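Local structure of transcriptional regulator, AsnC family (Agrobacterium tumefaciens str. C58, 3I4P) at residues A118-K121 with R122-K126; G28-T31 with T32-W35. The protein probably binds specific DNA sequences to regulate transcription, as an Lrp/AsnC-family regulator that also binds calcium. All coordinates share one frame; numbering follows the deposited sequence.

Overall arrangement
Contact 2 (28-31 with 32-35) comes first along the chain and contact 1 (118-121 with 122-126) much later. They share no helix, strand or sheet. Contact 2 lies in the winged helix-turn-helix range, at the start of helix 31-43. Contact 1 is two successive turns of helix 113-126, which packs on the antiparallel sheet of the Lrp/AsnC ligand-binding range. Their centres are 50 Å apart, on opposite sides of the chain's centre, and their nearest atoms stay about 39 Å apart. The separation reflects the division of the family: one part probably reads DNA, and the other probably senses effectors and assembles subunits.

Contact 1: A118-K121 with R122-K126; sequences AFYK and RMIAK
R122 reaches back along helix 113-126 toward A118 and F119, one turn earlier. Its CB lies 3.5 Å from F119 O. CG, set beside the backbone N (chi1 -68°), is 3.5 Å from A118 O. CD and NE pass the same oxygen at longer range. The bend at chi3 (-47°) then lays the guanidinium over the backbone, with F119 CA over one face. NH1 comes near A118 O at an angle too poor for a hydrogen bond. NH2 ends near the plane of the F119 ring, 4.1 Å from CD1. The ring and guanidinium planes are 71° apart, and NH2 lies at the ring's edge, not over its face. R122 NH2 forms a salt bridge with E91 OE2.

M123, a selenomethionine, makes a Met-aromatic contact with F119. Its SE is 4.0 Å from F119 CZ and approaches the ring obliquely. The far end of the Y120 ring meets I124 obliquely: Y120 CZ and I124 CD1 are 4.0 Å apart. I124 and Y120 both also touch V132, a residue of a calcium site seen for this protein. Four backbone bonds link 118-121 to 122-126, of which M123 N to F119 O is the shortest at 2.9 Å.

The contact thus divides its chemistry by side. F119 and M123 are buried against strand 104-110, while R122, exposed, carries a charge that E91 probably balances.

Contact 2: G28-T31 with T32-W35; sequences GLST and TPCW
T31 O accepts a 2.9 Å bond from W35 N. The bond is nearly straight, with an N-H...O angle of 177°. This is a regular bond of the first turn of helix 31-43. C34 N makes a weaker one to S30 O, at 3.3 Å.

S30 stands at the N-cap position, but its side chain makes no capping bond. Its OG is turned over the backbone between N and C (chi1 68°). That rotation sets OG beside the P33 ring, 3.0 Å from CD and 3.1 Å from CG. OG thus meets two carbons of the ring in a close contact. P33 CD also lies 3.6 Å from S30 O, so the ring sits close to both oxygens of S30.

L29 closes the apolar side. Its CD2 reaches C34 at CA (4.1 Å) and at CB (4.2 Å). C34 CB is also 3.4 Å from T31 O.

Just before this, G28 ends helix 20-27 in a Schellman motif with positive phi. Residues 28-30 join helices 20-27 and 31-43, consistent with the turn of the helix-turn-helix, and helix 31-43 is consistent with its recognition helix. T31 and W35 pack on V20 of helix 20-27, and C34 on A24. L29 and C34 turn to helix 3-12, touching L4 and I8 respectively. C34 is buried between these two helices.

Contact 1: A118-K121 with R122-K126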
loop_
_atom_site.group_PDB
_atom_site.type_symbol
_atom_site.label_atom_id
_atom_site.label_comp_id
_atom_site.label_asym_id
_atom_site.label_seq_id
_atom_site.Cartn_x
_atom_site.Cartn_y
_atom_site.Cartn_z
ATOM N N ALA A 118 -9.737 -23.448 -10.007
ATOM C CA ALA A 118 -10.439 -24.611 -9.396
ATOM C C ALA A 118 -9.775 -25.090 -8.089
ATOM O O ALA A 118 -10.443 -25.659 -7.220
ATOM C CB ALA A 118 -10.571 -25.775 -10.406
ATOM N N PHE A 119 -8.469 -24.882 -7.950
ATOM C CA PHE A 119 -7.769 -25.251 -6.709
ATOM C C PHE A 119 -8.238 -24.314 -5.586
ATOM O O PHE A 119 -8.635 -24.753 -4.504
ATOM C CB PHE A 119 -6.230 -25.172 -6.852
ATOM C CG PHE A 119 -5.523 -24.914 -5.525
ATOM C CD1 PHE A 119 -5.334 -25.944 -4.612
ATOM C CD2 PHE A 119 -5.123 -23.622 -5.166
ATOM C CE1 PHE A 119 -4.748 -25.701 -3.360
ATOM C CE2 PHE A 119 -4.525 -23.365 -3.921
ATOM C CZ PHE A 119 -4.328 -24.404 -3.018
ATOM N N TYR A 120 -8.149 -23.011 -5.879
ATOM C CA TYR A 120 -8.634 -21.939 -5.033
ATOM C C TYR A 120 -10.067 -22.160 -4.550
ATOM O O TYR A 120 -10.324 -21.917 -3.392
ATOM C CB TYR A 120 -8.559 -20.601 -5.779
ATOM C CG TYR A 120 -8.973 -19.438 -4.930
ATOM C CD1 TYR A 120 -8.037 -18.779 -4.151
ATOM C CD2 TYR A 120 -10.310 -18.994 -4.896
ATOM C CE1 TYR A 120 -8.398 -17.714 -3.340
ATOM C CE2 TYR A 120 -10.688 -17.904 -4.093
ATOM C CZ TYR A 120 -9.711 -17.284 -3.303
ATOM O OH TYR A 120 -9.999 -16.217 -2.487
ATOM N N LYS A 121 -10.984 -22.580 -5.431
ATOM C CA LYS A 121 -12.364 -22.881 -5.000
ATOM C C LYS A 121 -12.419 -24.030 -4.006
ATOM O O LYS A 121 -13.249 -23.992 -3.097
ATOM C CB LYS A 121 -13.320 -23.261 -6.141
ATOM C CG LYS A 121 -13.452 -22.319 -7.343
ATOM C CD LYS A 121 -14.085 -20.986 -7.025
ATOM C CE LYS A 121 -15.049 -20.550 -8.172
ATOM N NZ LYS A 121 -14.695 -21.118 -9.505
ATOM N N ARG A 122 -11.596 -25.061 -4.202
ATOM C CA ARG A 122 -11.574 -26.179 -3.262
ATOM C C ARG A 122 -10.997 -25.750 -1.921
ATOM O O ARG A 122 -11.539 -26.100 -0.885
ATOM C CB ARG A 122 -10.809 -27.396 -3.802
ATOM C CG ARG A 122 -11.474 -28.092 -4.978
ATOM C CD ARG A 122 -10.772 -29.397 -5.420
ATOM N NE ARG A 122 -9.307 -29.275 -5.542
ATOM C CZ ARG A 122 -8.641 -28.970 -6.669
ATOM N NH1 ARG A 122 -9.275 -28.733 -7.835
ATOM N NH2 ARG A 122 -7.311 -28.872 -6.627
HETATM N N MSE A 123 -9.932 -24.962 -1.945
HETATM C CA MSE A 123 -9.281 -24.453 -0.725
HETATM C C MSE A 123 -10.236 -23.622 0.106
HETATM O O MSE A 123 -10.363 -23.825 1.324
HETATM C CB MSE A 123 -8.036 -23.592 -1.042
HETATM C CG MSE A 123 -7.207 -23.213 0.226
HETATM SE SE MSE A 123 -5.636 -22.107 -0.076
HETATM C CE MSE A 123 -6.523 -20.473 -0.535
ATOM N N ILE A 124 -10.917 -22.697 -0.564
ATOM C CA ILE A 124 -11.735 -21.720 0.111
ATOM C C ILE A 124 -13.047 -22.365 0.635
ATOM O O ILE A 124 -13.651 -21.846 1.572
ATOM C CB ILE A 124 -11.940 -20.460 -0.831
ATOM C CG1 ILE A 124 -11.654 -19.162 -0.089
ATOM C CG2 ILE A 124 -13.293 -20.465 -1.506
ATOM C CD1 ILE A 124 -10.221 -19.003 0.322
ATOM N N ALA A 125 -13.471 -23.495 0.062
ATOM C CA ALA A 125 -14.612 -24.252 0.617
ATOM C C ALA A 125 -14.264 -24.802 2.002
ATOM O O ALA A 125 -15.116 -24.898 2.863
ATOM C CB ALA A 125 -15.055 -25.402 -0.320
ATOM N N LYS A 126 -12.990 -25.116 2.207
ATOM C CA LYS A 126 -12.512 -25.810 3.397
ATOM C C LYS A 126 -11.955 -24.904 4.496
ATOM O O LYS A 126 -11.740 -25.377 5.607
ATOM C CB LYS A 126 -11.401 -26.799 2.997
ATOM C CG LYS A 126 -11.895 -28.177 2.584
ATOM C CD LYS A 126 -10.784 -28.933 1.838
ATOM C CE LYS A 126 -10.763 -30.421 2.173
ATOM N NZ LYS A 126 -12.126 -31.002 2.209
#

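Contact 2: G28-T31 with T32-W35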
loop_
_atom_site.group_PDB
_atom_site.type_symbol
_atom_site.label_atom_id
_atom_site.label_comp_id
_atom_site.label_asym_id
_atom_site.label_seq_id
_atom_site.Cartn_x
_atom_site.Cartn_y
_atom_site.Cartn_z
ATOM N N GLY A 28 37.709 -38.615 -1.264
ATOM C CA GLY A 28 39.043 -38.935 -0.728
ATOM C C GLY A 28 39.036 -39.967 0.393
ATOM O O GLY A 28 39.923 -39.975 1.225
ATOM N N LEU A 29 38.036 -40.845 0.400
ATOM C CA LEU A 29 37.810 -41.813 1.477
ATOM C C LEU A 29 37.771 -43.255 0.957
ATOM O O LEU A 29 37.401 -43.510 -0.203
ATOM C CB LEU A 29 36.479 -41.496 2.151
ATOM C CG LEU A 29 36.341 -41.074 3.619
ATOM C CD1 LEU A 29 37.547 -40.330 4.194
ATOM C CD2 LEU A 29 35.042 -40.274 3.795
ATOM N N SER A 30 38.169 -44.205 1.811
ATOM C CA SER A 30 37.866 -45.615 1.559
ATOM C C SER A 30 36.349 -45.839 1.730
ATOM O O SER A 30 35.629 -45.013 2.326
ATOM C CB SER A 30 38.723 -46.574 2.422
ATOM O OG SER A 30 38.423 -46.518 3.801
ATOM N N THR A 31 35.865 -46.949 1.192
ATOM C CA THR A 31 34.425 -47.177 1.074
ATOM C C THR A 31 33.719 -47.330 2.435
ATOM O O THR A 31 32.728 -46.686 2.684
ATOM C CB THR A 31 34.162 -48.385 0.150
ATOM O OG1 THR A 31 34.694 -48.076 -1.150
ATOM C CG2 THR A 31 32.641 -48.697 0.053
ATOM N N THR A 32 34.246 -48.176 3.320
ATOM C CA THR A 32 33.565 -48.450 4.589
ATOM C C THR A 32 33.386 -47.195 5.440
ATOM O O THR A 32 32.279 -46.927 5.860
ATOM C CB THR A 32 34.248 -49.575 5.383
ATOM O OG1 THR A 32 34.253 -50.746 4.572
ATOM C CG2 THR A 32 33.516 -49.864 6.709
ATOM N N PRO A 33 34.475 -46.428 5.700
ATOM C CA PRO A 33 34.333 -45.169 6.455
ATOM C C PRO A 33 33.356 -44.179 5.823
ATOM O O PRO A 33 32.679 -43.437 6.536
ATOM C CB PRO A 33 35.754 -44.586 6.464
ATOM C CG PRO A 33 36.635 -45.715 6.213
ATOM C CD PRO A 33 35.890 -46.757 5.446
ATOM N N CYS A 34 33.282 -44.167 4.499
ATOM C CA CYS A 34 32.316 -43.330 3.815
ATOM C C CYS A 34 30.885 -43.816 4.100
ATOM O O CYS A 34 30.025 -43.042 4.511
ATOM C CB CYS A 34 32.576 -43.303 2.317
ATOM S SG CYS A 34 31.530 -42.085 1.493
ATOM N N TRP A 35 30.649 -45.094 3.895
ATOM C CA TRP A 35 29.383 -45.692 4.208
ATOM C C TRP A 35 28.962 -45.432 5.667
ATOM O O TRP A 35 27.827 -45.011 5.942
ATOM C CB TRP A 35 29.452 -47.195 3.910
ATOM C CG TRP A 35 28.201 -47.913 4.208
ATOM C CD1 TRP A 35 27.101 -48.031 3.401
ATOM C CD2 TRP A 35 27.899 -48.608 5.410
ATOM N NE1 TRP A 35 26.131 -48.759 4.035
ATOM C CE2 TRP A 35 26.595 -49.131 5.271
ATOM C CE3 TRP A 35 28.611 -48.857 6.591
ATOM C CZ2 TRP A 35 25.983 -49.893 6.278
ATOM C CZ3 TRP A 35 28.007 -49.613 7.596
ATOM C CH2 TRP A 35 26.703 -50.121 7.431
#